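Local coordinates for CAMK/CAMK2 protein kinase (Salpingoeca rosetta, PDB 5IG1) that probably phosphorylates serine and threonine side chains of proteins with ATP under calcium/calmodulin control, through the kinase domain present here, at residues Ser9-Tyr14 with His90-Phe95; Ser31-Cys36 with Val44-Val49; Ile50-Leu55 with Ala84-Ser89; His77-Arg82 with Lys159-Gly164. All coordinates share one frame; numbering follows the deposited sequence.

Interaction 1: Ser9-Tyr14 with His90-Phe95; sequences SFFDLY and HFYLVF
F10 O is gripped by two backbone N-H groups: Y14 N at 2.8 Å and, weakly, L13 N. F10 on the short helix 10-13 and Y14 just after it turn their rings to strand 90-96. S9 caps the helix start, its OG accepting from F11 N at 3.3 Å. No hydrogen bond crosses to the strand, so the contact itself is aromatic and aliphatic. With chi1 at 155°, F10 swings CG away from its own N, laying the ring beside Y92. The two rings are nearly parallel (7°), but they are slid apart and barely overlap. F10 CD2 lies over the rim of one Y92 face, and F10 CB is 3.6 Å from Y92 CG. F11 approaches obliquely, its plane at 74° to that of Y92, with CE2 3.5 Å from Y92 CZ. F11 also takes F10 CD2 over its own face, so the three rings form a cluster. V94 uses both branches. CG2 meets the edge of F10 near CD1 (3.6 Å) and makes a CH-pi contact over the Y14 face, while CG1 touches Y14 CZ. The helix and Y14 thus pack on part of one face of the N-lobe sheet, where F10 also touches V47 and Y14 touches F85.

Interaction 2: Ser31-Cys36 with Val44-Val49; sequences STVHRC and VCAVKV. With PO4 (phosphate ion), chain C.
T32, H34 and C36 form the hydrogen-bonded pairs with V49, V47 and C45. Six backbone bonds join them in an antiparallel hairpin, such as V49 N to T32 O at 2.8 Å. On the face of these pairs, C36 SG touches V47 CB at 3.7 Å and also packs on C45 CB. V49 CG2 lies 3.6 Å from H34 ND1. On the other face, V33 CG1 packs on A46 CB at 3.7 Å. K48, on the same face, passes S31, with CD 3.5 Å from OG. Bends in the K48 chain (chi2 141°, chi3 105°) bring NZ to a salt bridge with E66 of helix 57-72, and to a weak, long ion pair with D162. This is consistent with K48 being the lysine of the kinase A-x-K motif. V44 CG1 covers one face of the R35 guanidinium. R35 weakly binds a phosphate ion, probably from the crystallisation liquor, also bonded by Y97 OH. Strands 24-27 and 90-96 flank the hairpin: I25 lies against V33 and A46, and Y92 against V47 and V49. F10 of helix 10-13 packs on C36 and V47.

Interaction 3: Ile50-Leu55 with Ala84-Ser89; sequences IALKSL and AFRDES. With PO4 (phosphate ion), chain D.
The turn that follows strand 44-51 meets the tight connection between strands 81-86 and 90-96 through L52 and S89. L52 N donates to S89 O at 2.7 Å. The bond is nearly straight (170°), but the donor is tilted 35° from the carbonyl plane. A51 CA adds a weaker C-H contact to the same oxygen, at 3.5 Å. The L52 side chain runs close by the S89 carbonyl, CB 3.4 Å from S89 O. With chi1 at -74° CG lies opposite the L52 carbonyl carbon, and the chain leads CD1 to 3.8 Å from D87 O, at the edge of the R86 guanidinium. Both segments turn here. L52 to L55 is a type I beta turn, closed by L55 N to L52 O. D87 forms an Asx turn: OD1 accepts from S89 N at 3.1 Å, met from above the carboxylate plane. The same oxygen also accepts from H90 N, so two backbone N-H groups hold the D87 carboxylate across the strand connection. R86 extends past L52 CD1 to a phosphate, probably taken from the crystallisation liquor. R86 NH2 binds its O1 at 3.0 Å and NH1 binds its O4 at 3.2 Å, with a weak third bond from NH1 to O1. Both L52 and R86 also touch F91 of strand 90-96.

Interaction 4: His77-Arg82 with Lys159-Gly164; sequences HIVSMR and KITDFG
H77 O accepts from I160 N at 2.8 Å, and I160 O accepts from V79 N at 3.0 Å. These two bonds make a single bridge of I78 with I160. The packing is close around it. I78 and I160 run alongside each other in the same direction, their CG1 atoms 3.9 Å apart. I78 CG2 meets F163 CE1 at 3.6 Å, the two side chains crossing at about a right angle. With chi1 at 173° V79 sends CG1 away from its own N, leaving CG2 to fit against K159 CB (3.7 Å) and T161 CB (3.8 Å). K159 is buried, its NZ held by E76 O and by a salt bridge to E96. The ends are looser. After V79 the 77-82 segment diverges into strand 81-86. D162 is poorly ordered and holds G164 N only weakly through OD1. H77 turns its CB away and is partly exposed, though ND1 bonds to V158 O. D162, F163 and G164 are the kinase DFG motif. F163 stacks edge-to-face with H139 and touches C70 of helix 57-72, consistent with a DFG-in arrangement. The contact thus joins the loop after helix 57-72 to strand 158-160, with I78 packing on helix 115-134.

Overall arrangement
Interactions 1, 2 and 3 belong to the N-lobe sheet, while interaction 4 lies nearer the centre of the chain, where the lobes meet. Interactions 1 and 4 are buried, interaction 2 partly so, and interaction 3 is at the surface. Strand 44-51 serves interactions 2 and 3; strand 81-86 serves 3 and 4. Strand 90-96 of interaction 1 runs between these two and bonds to both. The chemistry follows position. Interaction 1 is aromatic and aliphatic, with no hydrogen bond across. Interaction 2 is regular backbone pairing. Interaction 3 rests on one backbone bond and the L52 side chain, with a phosphate bound to R86 at its edge. Interaction 4 combines one bridge with aliphatic packing. K48 and D162 weakly link 2 to 4.

Interaction 1: Ser9-Tyr14 with His90-Phe95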
loop_
_atom_site.group_PDB
_atom_site.type_symbol
_atom_site.label_atom_id
_atom_site.label_comp_id
_atom_site.label_asym_id
_atom_site.label_seq_id
_atom_site.Cartn_x
_atom_site.Cartn_y
_atom_site.Cartn_z
ATOM N N SER A 9 -0.166 16.204 -25.395
ATOM C CA SER A 9 0.991 15.390 -25.059
ATOM C C SER A 9 1.464 15.712 -23.651
ATOM O O SER A 9 1.520 16.876 -23.250
ATOM C CB SER A 9 2.123 15.627 -26.057
ATOM O OG SER A 9 3.249 14.831 -25.737
ATOM N N PHE A 10 1.779 14.664 -22.891
ATOM C CA PHE A 10 2.423 14.863 -21.600
ATOM C C PHE A 10 3.627 15.788 -21.734
ATOM O O PHE A 10 3.847 16.664 -20.890
ATOM C CB PHE A 10 2.831 13.506 -21.015
ATOM C CG PHE A 10 3.971 13.579 -20.043
ATOM C CD1 PHE A 10 3.742 13.851 -18.701
ATOM C CD2 PHE A 10 5.275 13.368 -20.471
ATOM C CE1 PHE A 10 4.789 13.912 -17.808
ATOM C CE2 PHE A 10 6.325 13.437 -19.582
ATOM C CZ PHE A 10 6.081 13.706 -18.246
ATOM N N PHE A 11 4.408 15.618 -22.802
ATOM C CA PHE A 11 5.598 16.434 -22.994
ATOM C C PHE A 11 5.273 17.886 -23.298
ATOM O O PHE A 11 6.175 18.728 -23.241
ATOM C CB PHE A 11 6.463 15.843 -24.106
ATOM C CG PHE A 11 7.000 14.482 -23.785
ATOM C CD1 PHE A 11 7.971 14.321 -22.811
ATOM C CD2 PHE A 11 6.527 13.365 -24.443
ATOM C CE1 PHE A 11 8.464 13.072 -22.509
ATOM C CE2 PHE A 11 7.017 12.112 -24.145
ATOM C CZ PHE A 11 7.986 11.965 -23.178
ATOM N N ASP A 12 4.019 18.202 -23.617
ATOM C CA ASP A 12 3.634 19.594 -23.805
ATOM C C ASP A 12 3.382 20.296 -22.475
ATOM O O ASP A 12 3.678 21.488 -22.341
ATOM C CB ASP A 12 2.392 19.684 -24.695
ATOM C CG ASP A 12 2.654 19.216 -26.112
ATOM O OD1 ASP A 12 3.830 19.227 -26.533
ATOM O OD2 ASP A 12 1.686 18.842 -26.808
ATOM N N LEU A 13 2.852 19.583 -21.484
ATOM C CA LEU A 13 2.571 20.174 -20.183
ATOM C C LEU A 13 3.673 19.934 -19.164
ATOM O O LEU A 13 3.854 20.754 -18.257
ATOM C CB LEU A 13 1.251 19.629 -19.624
ATOM C CG LEU A 13 0.036 19.779 -20.538
ATOM C CD1 LEU A 13 -1.240 19.440 -19.785
ATOM C CD2 LEU A 13 -0.022 21.183 -21.110
ATOM N N TYR A 14 4.407 18.833 -19.283
ATOM C CA TYR A 14 5.451 18.498 -18.331
ATOM C C TYR A 14 6.784 18.363 -19.049
ATOM O O TYR A 14 6.837 18.072 -20.247
ATOM C CB TYR A 14 5.124 17.215 -17.579
ATOM C CG TYR A 14 3.907 17.349 -16.698
ATOM C CD1 TYR A 14 2.629 17.127 -17.200
ATOM C CD2 TYR A 14 4.033 17.714 -15.364
ATOM C CE1 TYR A 14 1.510 17.256 -16.391
ATOM C CE2 TYR A 14 2.924 17.849 -14.553
ATOM C CZ TYR A 14 1.669 17.614 -15.067
ATOM O OH TYR A 14 0.574 17.754 -14.250
ATOM N N HIS A 90 2.815 5.455 -25.423
ATOM C CA HIS A 90 3.030 5.472 -23.987
ATOM C C HIS A 90 1.788 5.946 -23.249
ATOM O O HIS A 90 0.965 6.697 -23.780
ATOM C CB HIS A 90 4.205 6.375 -23.591
ATOM C CG HIS A 90 5.547 5.829 -23.961
ATOM N ND1 HIS A 90 6.116 6.029 -25.200
ATOM C CD2 HIS A 90 6.440 5.100 -23.249
ATOM C CE1 HIS A 90 7.299 5.442 -25.238
ATOM N NE2 HIS A 90 7.521 4.872 -24.066
ATOM N N PHE A 91 1.665 5.461 -22.018
ATOM C CA PHE A 91 0.867 6.065 -20.967
ATOM C C PHE A 91 1.783 6.919 -20.106
ATOM O O PHE A 91 2.914 6.520 -19.807
ATOM C CB PHE A 91 0.212 5.003 -20.083
ATOM C CG PHE A 91 -1.115 4.522 -20.575
ATOM C CD1 PHE A 91 -2.208 5.369 -20.597
ATOM C CD2 PHE A 91 -1.280 3.206 -20.977
ATOM C CE1 PHE A 91 -3.434 4.922 -21.034
ATOM C CE2 PHE A 91 -2.508 2.751 -21.413
ATOM C CZ PHE A 91 -3.585 3.610 -21.443
ATOM N N TYR A 92 1.294 8.091 -19.706
ATOM C CA TYR A 92 1.986 8.935 -18.737
ATOM C C TYR A 92 1.014 9.242 -17.612
ATOM O O TYR A 92 0.025 9.953 -17.820
ATOM C CB TYR A 92 2.503 10.218 -19.377
ATOM C CG TYR A 92 3.436 9.976 -20.533
ATOM C CD1 TYR A 92 4.799 9.776 -20.324
ATOM C CD2 TYR A 92 2.954 9.940 -21.836
ATOM C CE1 TYR A 92 5.656 9.551 -21.389
ATOM C CE2 TYR A 92 3.801 9.726 -22.902
ATOM C CZ TYR A 92 5.149 9.531 -22.676
ATOM O OH TYR A 92 5.980 9.307 -23.746
ATOM N N LEU A 93 1.281 8.698 -16.431
ATOM C CA LEU A 93 0.432 8.909 -15.264
ATOM C C LEU A 93 1.166 9.863 -14.327
ATOM O O LEU A 93 2.026 9.447 -13.549
ATOM C CB LEU A 93 0.101 7.584 -14.581
ATOM C CG LEU A 93 -0.479 6.465 -15.452
ATOM C CD1 LEU A 93 -1.139 5.409 -14.587
ATOM C CD2 LEU A 93 -1.463 7.005 -16.456
ATOM N N VAL A 94 0.824 11.144 -14.403
ATOM C CA VAL A 94 1.470 12.151 -13.571
ATOM C C VAL A 94 0.885 12.079 -12.167
ATOM O O VAL A 94 -0.336 12.109 -11.993
ATOM C CB VAL A 94 1.296 13.550 -14.180
ATOM C CG1 VAL A 94 1.906 14.601 -13.272
ATOM C CG2 VAL A 94 1.932 13.604 -15.564
ATOM N N PHE A 95 1.755 11.971 -11.165
ATOM C CA PHE A 95 1.371 11.897 -9.764
ATOM C C PHE A 95 2.060 13.005 -8.980
ATOM O O PHE A 95 3.090 13.547 -9.402
ATOM C CB PHE A 95 1.751 10.551 -9.132
ATOM C CG PHE A 95 0.991 9.376 -9.670
ATOM C CD1 PHE A 95 -0.284 9.092 -9.216
ATOM C CD2 PHE A 95 1.564 8.535 -10.607
ATOM C CE1 PHE A 95 -0.982 8.002 -9.704
ATOM C CE2 PHE A 95 0.877 7.441 -11.092
ATOM C CZ PHE A 95 -0.398 7.174 -10.640
#

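Interaction 2: Ser31-Cys36 with Val44-Val49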
loop_
_atom_site.group_PDB
_atom_site.type_symbol
_atom_site.label_atom_id
_atom_site.label_comp_id
_atom_site.label_asym_id
_atom_site.label_seq_id
_atom_site.Cartn_x
_atom_site.Cartn_y
_atom_site.Cartn_z
ATOM N N SER A 31 6.535 -0.483 -15.652
ATOM C CA SER A 31 6.535 0.962 -15.804
ATOM C C SER A 31 7.850 1.496 -15.266
ATOM O O SER A 31 8.610 0.784 -14.607
ATOM C CB SER A 31 5.345 1.601 -15.077
ATOM O OG SER A 31 5.361 1.301 -13.690
ATOM N N THR A 32 8.114 2.763 -15.565
ATOM C CA THR A 32 9.262 3.462 -15.001
ATOM C C THR A 32 8.806 4.839 -14.551
ATOM O O THR A 32 8.153 5.555 -15.315
ATOM C CB THR A 32 10.400 3.587 -16.016
ATOM O OG1 THR A 32 10.674 2.302 -16.585
ATOM C CG2 THR A 32 11.654 4.112 -15.339
ATOM N N VAL A 33 9.129 5.201 -13.316
ATOM C CA VAL A 33 8.695 6.465 -12.737
ATOM C C VAL A 33 9.857 7.445 -12.790
ATOM O O VAL A 33 10.933 7.177 -12.239
ATOM C CB VAL A 33 8.180 6.279 -11.304
ATOM C CG1 VAL A 33 7.778 7.620 -10.721
ATOM C CG2 VAL A 33 6.996 5.329 -11.313
ATOM N N HIS A 34 9.637 8.572 -13.471
ATOM C CA HIS A 34 10.608 9.645 -13.615
ATOM C C HIS A 34 10.139 10.887 -12.870
ATOM O O HIS A 34 8.939 11.114 -12.691
ATOM C CB HIS A 34 10.826 10.023 -15.085
ATOM C CG HIS A 34 11.331 8.907 -15.945
ATOM N ND1 HIS A 34 10.524 7.884 -16.394
ATOM C CD2 HIS A 34 12.559 8.672 -16.464
ATOM C CE1 HIS A 34 11.236 7.058 -17.140
ATOM N NE2 HIS A 34 12.475 7.514 -17.197
ATOM N N ARG A 35 11.103 11.702 -12.454
ATOM C CA ARG A 35 10.806 13.010 -11.888
ATOM C C ARG A 35 10.635 14.002 -13.031
ATOM O O ARG A 35 11.549 14.181 -13.843
ATOM C CB ARG A 35 11.929 13.442 -10.949
ATOM C CG ARG A 35 11.794 14.835 -10.360
ATOM C CD ARG A 35 12.996 15.136 -9.469
ATOM N NE ARG A 35 12.911 16.445 -8.826
ATOM C CZ ARG A 35 13.248 17.589 -9.414
ATOM N NH1 ARG A 35 13.689 17.591 -10.665
ATOM N NH2 ARG A 35 13.142 18.734 -8.753
ATOM N N CYS A 36 9.464 14.624 -13.110
ATOM C CA CYS A 36 9.159 15.611 -14.133
ATOM C C CYS A 36 8.708 16.903 -13.472
ATOM O O CYS A 36 8.397 16.945 -12.283
ATOM C CB CYS A 36 8.078 15.108 -15.095
ATOM S SG CYS A 36 6.491 14.790 -14.301
ATOM N N VAL A 44 6.818 19.956 -9.066
ATOM C CA VAL A 44 7.591 18.734 -9.245
ATOM C C VAL A 44 6.668 17.538 -9.065
ATOM O O VAL A 44 5.931 17.448 -8.075
ATOM C CB VAL A 44 8.768 18.687 -8.259
ATOM C CG1 VAL A 44 9.532 17.389 -8.407
ATOM C CG2 VAL A 44 9.683 19.874 -8.495
ATOM N N CYS A 45 6.712 16.614 -10.020
ATOM C CA CYS A 45 5.787 15.499 -10.112
ATOM C C CYS A 45 6.548 14.217 -10.419
ATOM O O CYS A 45 7.694 14.236 -10.874
ATOM C CB CYS A 45 4.730 15.758 -11.192
ATOM S SG CYS A 45 3.625 17.082 -10.790
ATOM N N ALA A 46 5.892 13.090 -10.172
ATOM C CA ALA A 46 6.409 11.783 -10.559
ATOM C C ALA A 46 5.529 11.264 -11.685
ATOM O O ALA A 46 4.369 10.910 -11.457
ATOM C CB ALA A 46 6.418 10.816 -9.379
ATOM N N VAL A 47 6.067 11.222 -12.894
ATOM C CA VAL A 47 5.355 10.631 -14.021
ATOM C C VAL A 47 5.650 9.135 -14.054
ATOM O O VAL A 47 6.805 8.709 -13.913
ATOM C CB VAL A 47 5.736 11.317 -15.346
ATOM C CG1 VAL A 47 7.245 11.311 -15.556
ATOM C CG2 VAL A 47 5.023 10.660 -16.514
ATOM N N LYS A 48 4.599 8.335 -14.192
ATOM C CA LYS A 48 4.713 6.896 -14.381
ATOM C C LYS A 48 4.566 6.627 -15.874
ATOM O O LYS A 48 3.471 6.758 -16.431
ATOM C CB LYS A 48 3.656 6.148 -13.565
ATOM C CG LYS A 48 3.695 4.626 -13.710
ATOM C CD LYS A 48 3.416 3.938 -12.373
ATOM C CE LYS A 48 2.014 3.343 -12.327
ATOM N NZ LYS A 48 1.742 2.666 -11.020
ATOM N N VAL A 49 5.677 6.289 -16.520
ATOM C CA VAL A 49 5.707 6.026 -17.953
ATOM C C VAL A 49 5.484 4.539 -18.180
ATOM O O VAL A 49 6.146 3.697 -17.558
ATOM C CB VAL A 49 7.041 6.480 -18.565
ATOM C CG1 VAL A 49 6.970 6.425 -20.080
ATOM C CG2 VAL A 49 7.395 7.883 -18.085
HETATM P P PO4 C . 14.497 16.547 -4.751
HETATM O O1 PO4 C . 15.949 16.751 -4.378
HETATM O O2 PO4 C . 14.131 17.482 -5.879
HETATM O O3 PO4 C . 14.280 15.126 -5.210
HETATM O O4 PO4 C . 13.623 16.815 -3.547
#

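Interaction 3: Ile50-Leu55 with Ala84-Ser89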
loop_
_atom_site.group_PDB
_atom_site.type_symbol
_atom_site.label_atom_id
_atom_site.label_comp_id
_atom_site.label_asym_id
_atom_site.label_seq_id
_atom_site.Cartn_x
_atom_site.Cartn_y
_atom_site.Cartn_z
ATOM N N ILE A 50 4.550 4.216 -19.072
ATOM C CA ILE A 50 4.199 2.837 -19.391
ATOM C C ILE A 50 4.192 2.702 -20.907
ATOM O O ILE A 50 3.257 3.166 -21.568
ATOM C CB ILE A 50 2.836 2.435 -18.812
ATOM C CG1 ILE A 50 2.731 2.848 -17.345
ATOM C CG2 ILE A 50 2.634 0.940 -18.963
ATOM C CD1 ILE A 50 1.356 2.659 -16.753
ATOM N N ALA A 51 5.216 2.061 -21.462
ATOM C CA ALA A 51 5.219 1.801 -22.895
ATOM C C ALA A 51 4.089 0.844 -23.257
ATOM O O ALA A 51 3.834 -0.138 -22.550
ATOM C CB ALA A 51 6.563 1.228 -23.333
ATOM N N LEU A 52 3.402 1.142 -24.358
ATOM C CA LEU A 52 2.290 0.322 -24.825
ATOM C C LEU A 52 2.730 -0.878 -25.649
ATOM O O LEU A 52 1.899 -1.750 -25.925
ATOM C CB LEU A 52 1.328 1.168 -25.664
ATOM C CG LEU A 52 0.432 2.155 -24.919
ATOM C CD1 LEU A 52 -0.182 3.146 -25.883
ATOM C CD2 LEU A 52 -0.641 1.401 -24.154
ATOM N N LYS A 53 4.009 -0.950 -26.019
ATOM C CA LYS A 53 4.515 -1.857 -27.043
ATOM C C LYS A 53 4.020 -3.294 -26.906
ATOM O O LYS A 53 3.186 -3.744 -27.700
ATOM C CB LYS A 53 6.045 -1.831 -27.040
ATOM C CG LYS A 53 6.671 -2.687 -28.125
ATOM C CD LYS A 53 7.570 -1.882 -29.027
ATOM C CE LYS A 53 8.229 -2.782 -30.060
ATOM N NZ LYS A 53 7.221 -3.569 -30.830
ATOM N N SER A 54 4.526 -4.029 -25.920
ATOM C CA SER A 54 4.219 -5.446 -25.792
ATOM C C SER A 54 2.934 -5.709 -25.018
ATOM O O SER A 54 2.646 -6.868 -24.696
ATOM C CB SER A 54 5.382 -6.173 -25.116
ATOM O OG SER A 54 5.668 -5.587 -23.858
ATOM N N LEU A 55 2.153 -4.671 -24.728
ATOM C CA LEU A 55 1.024 -4.796 -23.813
ATOM C C LEU A 55 -0.151 -5.486 -24.493
ATOM O O LEU A 55 -0.618 -5.041 -25.550
ATOM C CB LEU A 55 0.607 -3.420 -23.300
ATOM C CG LEU A 55 1.022 -3.089 -21.866
ATOM C CD1 LEU A 55 2.487 -3.381 -21.672
ATOM C CD2 LEU A 55 0.703 -1.634 -21.525
ATOM N N ALA A 84 -3.484 12.223 -16.345
ATOM C CA ALA A 84 -3.074 11.021 -17.059
ATOM C C ALA A 84 -3.127 11.274 -18.556
ATOM O O ALA A 84 -4.067 11.897 -19.058
ATOM C CB ALA A 84 -3.959 9.824 -16.702
ATOM N N PHE A 85 -2.112 10.784 -19.263
ATOM C CA PHE A 85 -1.985 10.978 -20.699
ATOM C C PHE A 85 -1.839 9.634 -21.391
ATOM O O PHE A 85 -1.330 8.669 -20.816
ATOM C CB PHE A 85 -0.767 11.837 -21.067
ATOM C CG PHE A 85 -0.722 13.166 -20.386
ATOM C CD1 PHE A 85 -0.246 13.278 -19.092
ATOM C CD2 PHE A 85 -1.122 14.308 -21.050
ATOM C CE1 PHE A 85 -0.192 14.507 -18.465
ATOM C CE2 PHE A 85 -1.064 15.537 -20.435
ATOM C CZ PHE A 85 -0.599 15.638 -19.136
ATOM N N ARG A 86 -2.271 9.593 -22.648
ATOM C CA ARG A 86 -2.038 8.450 -23.520
ATOM C C ARG A 86 -1.786 8.966 -24.924
ATOM O O ARG A 86 -2.633 9.666 -25.487
ATOM C CB ARG A 86 -3.228 7.490 -23.521
ATOM C CG ARG A 86 -3.052 6.321 -24.472
ATOM C CD ARG A 86 -4.298 5.452 -24.517
ATOM N NE ARG A 86 -4.050 4.202 -25.229
ATOM C CZ ARG A 86 -4.950 3.238 -25.371
ATOM N NH1 ARG A 86 -6.162 3.387 -24.854
ATOM N NH2 ARG A 86 -4.640 2.132 -26.029
ATOM N N ASP A 87 -0.624 8.641 -25.482
ATOM C CA ASP A 87 -0.349 8.930 -26.872
ATOM C C ASP A 87 -0.328 7.610 -27.647
ATOM O O ASP A 87 -0.981 6.634 -27.230
ATOM C CB ASP A 87 0.938 9.747 -26.978
ATOM C CG ASP A 87 2.110 9.100 -26.277
ATOM O OD1 ASP A 87 2.088 7.869 -26.080
ATOM O OD2 ASP A 87 3.065 9.826 -25.927
ATOM N N GLU A 88 0.416 7.569 -28.747
ATOM C CA GLU A 88 0.422 6.412 -29.628
ATOM C C GLU A 88 1.418 5.343 -29.199
ATOM O O GLU A 88 1.573 4.345 -29.907
ATOM C CB GLU A 88 0.723 6.856 -31.064
ATOM C CG GLU A 88 -0.159 7.992 -31.546
ATOM C CD GLU A 88 0.246 8.510 -32.913
ATOM O OE1 GLU A 88 -0.520 9.302 -33.503
ATOM O OE2 GLU A 88 1.331 8.126 -33.398
ATOM N N SER A 89 2.088 5.519 -28.061
ATOM C CA SER A 89 3.150 4.596 -27.683
ATOM C C SER A 89 3.298 4.466 -26.173
ATOM O O SER A 89 3.851 3.475 -25.684
ATOM C CB SER A 89 4.481 5.045 -28.293
ATOM O OG SER A 89 4.861 6.311 -27.785
HETATM P P PO4 D . -8.646 0.798 -26.434
HETATM O O1 PO4 D . -7.152 0.677 -26.642
HETATM O O2 PO4 D . -9.338 0.965 -27.770
HETATM O O3 PO4 D . -9.151 -0.457 -25.753
HETATM O O4 PO4 D . -8.944 2.005 -25.571
#

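Interaction 4: His77-Arg82 with Lys159-Gly164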
loop_
_atom_site.group_PDB
_atom_site.type_symbol
_atom_site.label_atom_id
_atom_site.label_comp_id
_atom_site.label_asym_id
_atom_site.label_seq_id
_atom_site.Cartn_x
_atom_site.Cartn_y
_atom_site.Cartn_z
ATOM N N HIS A 77 -3.773 11.111 2.236
ATOM C CA HIS A 77 -2.906 9.952 2.398
ATOM C C HIS A 77 -2.997 8.986 1.227
ATOM O O HIS A 77 -2.701 7.792 1.375
ATOM C CB HIS A 77 -3.220 9.260 3.720
ATOM C CG HIS A 77 -3.045 10.165 4.895
ATOM N ND1 HIS A 77 -1.821 10.690 5.246
ATOM C CD2 HIS A 77 -3.944 10.692 5.757
ATOM C CE1 HIS A 77 -1.968 11.474 6.297
ATOM N NE2 HIS A 77 -3.246 11.493 6.627
ATOM N N ILE A 78 -3.405 9.487 0.067
ATOM C CA ILE A 78 -3.353 8.766 -1.195
ATOM C C ILE A 78 -2.557 9.629 -2.157
ATOM O O ILE A 78 -2.899 10.800 -2.366
ATOM C CB ILE A 78 -4.755 8.490 -1.756
ATOM C CG1 ILE A 78 -5.561 7.621 -0.798
ATOM C CG2 ILE A 78 -4.657 7.830 -3.117
ATOM C CD1 ILE A 78 -6.980 7.449 -1.240
ATOM N N VAL A 79 -1.495 9.061 -2.732
ATOM C CA VAL A 79 -0.697 9.757 -3.735
ATOM C C VAL A 79 -1.598 10.202 -4.877
ATOM O O VAL A 79 -2.102 9.374 -5.642
ATOM C CB VAL A 79 0.445 8.875 -4.260
ATOM C CG1 VAL A 79 1.140 9.575 -5.416
ATOM C CG2 VAL A 79 1.435 8.566 -3.149
ATOM N N SER A 80 -1.799 11.511 -5.002
ATOM C CA SER A 80 -2.775 12.046 -5.937
ATOM C C SER A 80 -2.235 12.007 -7.358
ATOM O O SER A 80 -1.129 12.489 -7.628
ATOM C CB SER A 80 -3.152 13.480 -5.561
ATOM O OG SER A 80 -4.067 13.500 -4.477
ATOM N N MET A 81 -3.027 11.443 -8.267
ATOM C CA MET A 81 -2.735 11.520 -9.692
ATOM C C MET A 81 -3.186 12.879 -10.210
ATOM O O MET A 81 -4.387 13.170 -10.251
ATOM C CB MET A 81 -3.424 10.396 -10.454
ATOM C CG MET A 81 -3.013 10.336 -11.907
ATOM S SD MET A 81 -3.863 9.043 -12.808
ATOM C CE MET A 81 -5.528 9.702 -12.790
ATOM N N ARG A 82 -2.222 13.714 -10.597
ATOM C CA ARG A 82 -2.536 15.025 -11.153
ATOM C C ARG A 82 -3.297 14.898 -12.470
ATOM O O ARG A 82 -4.380 15.467 -12.639
ATOM C CB ARG A 82 -1.248 15.820 -11.351
ATOM C CG ARG A 82 -0.442 16.022 -10.092
ATOM C CD ARG A 82 -1.282 16.648 -8.983
ATOM N NE ARG A 82 -0.445 17.063 -7.862
ATOM C CZ ARG A 82 -0.884 17.237 -6.622
ATOM N NH1 ARG A 82 -2.156 17.018 -6.331
ATOM N NH2 ARG A 82 -0.046 17.619 -5.672
ATOM N N LYS A 159 1.410 7.920 2.599
ATOM C CA LYS A 159 0.506 7.936 1.461
ATOM C C LYS A 159 0.526 6.569 0.801
ATOM O O LYS A 159 1.605 6.031 0.532
ATOM C CB LYS A 159 0.913 9.011 0.453
ATOM C CG LYS A 159 0.701 10.436 0.938
ATOM C CD LYS A 159 1.316 11.420 -0.035
ATOM C CE LYS A 159 1.080 12.848 0.403
ATOM N NZ LYS A 159 -0.242 13.351 -0.054
ATOM N N ILE A 160 -0.658 5.999 0.548
ATOM C CA ILE A 160 -0.740 4.734 -0.170
ATOM C C ILE A 160 -0.776 5.032 -1.660
ATOM O O ILE A 160 -1.114 6.140 -2.086
ATOM C CB ILE A 160 -1.952 3.890 0.268
ATOM C CG1 ILE A 160 -3.253 4.521 -0.206
ATOM C CG2 ILE A 160 -1.971 3.746 1.785
ATOM C CD1 ILE A 160 -4.480 3.714 0.195
ATOM N N THR A 161 -0.415 4.039 -2.468
ATOM C CA THR A 161 -0.231 4.272 -3.897
ATOM C C THR A 161 -0.369 2.950 -4.648
ATOM O O THR A 161 -0.715 1.916 -4.072
ATOM C CB THR A 161 1.124 4.931 -4.158
ATOM O OG1 THR A 161 1.273 5.193 -5.558
ATOM C CG2 THR A 161 2.251 4.018 -3.695
ATOM N N ASP A 162 -0.096 3.003 -5.954
ATOM C CA ASP A 162 -0.211 1.865 -6.865
ATOM C C ASP A 162 -1.592 1.212 -6.806
ATOM O O ASP A 162 -1.781 0.192 -6.137
ATOM C CB ASP A 162 0.886 0.839 -6.574
ATOM C CG ASP A 162 0.913 -0.282 -7.591
ATOM O OD1 ASP A 162 0.314 -0.108 -8.678
ATOM O OD2 ASP A 162 1.530 -1.335 -7.311
ATOM N N PHE A 163 -2.568 1.793 -7.507
ATOM C CA PHE A 163 -3.900 1.213 -7.634
ATOM C C PHE A 163 -4.067 0.403 -8.920
ATOM O O PHE A 163 -5.187 0.267 -9.424
ATOM C CB PHE A 163 -4.962 2.311 -7.555
ATOM C CG PHE A 163 -5.080 2.930 -6.201
ATOM C CD1 PHE A 163 -4.247 3.964 -5.822
ATOM C CD2 PHE A 163 -6.022 2.471 -5.298
ATOM C CE1 PHE A 163 -4.353 4.534 -4.568
ATOM C CE2 PHE A 163 -6.133 3.031 -4.047
ATOM C CZ PHE A 163 -5.298 4.064 -3.678
ATOM N N GLY A 164 -2.973 -0.126 -9.469
ATOM C CA GLY A 164 -3.080 -0.910 -10.691
ATOM C C GLY A 164 -3.930 -2.156 -10.524
ATOM O O GLY A 164 -4.652 -2.552 -11.441
#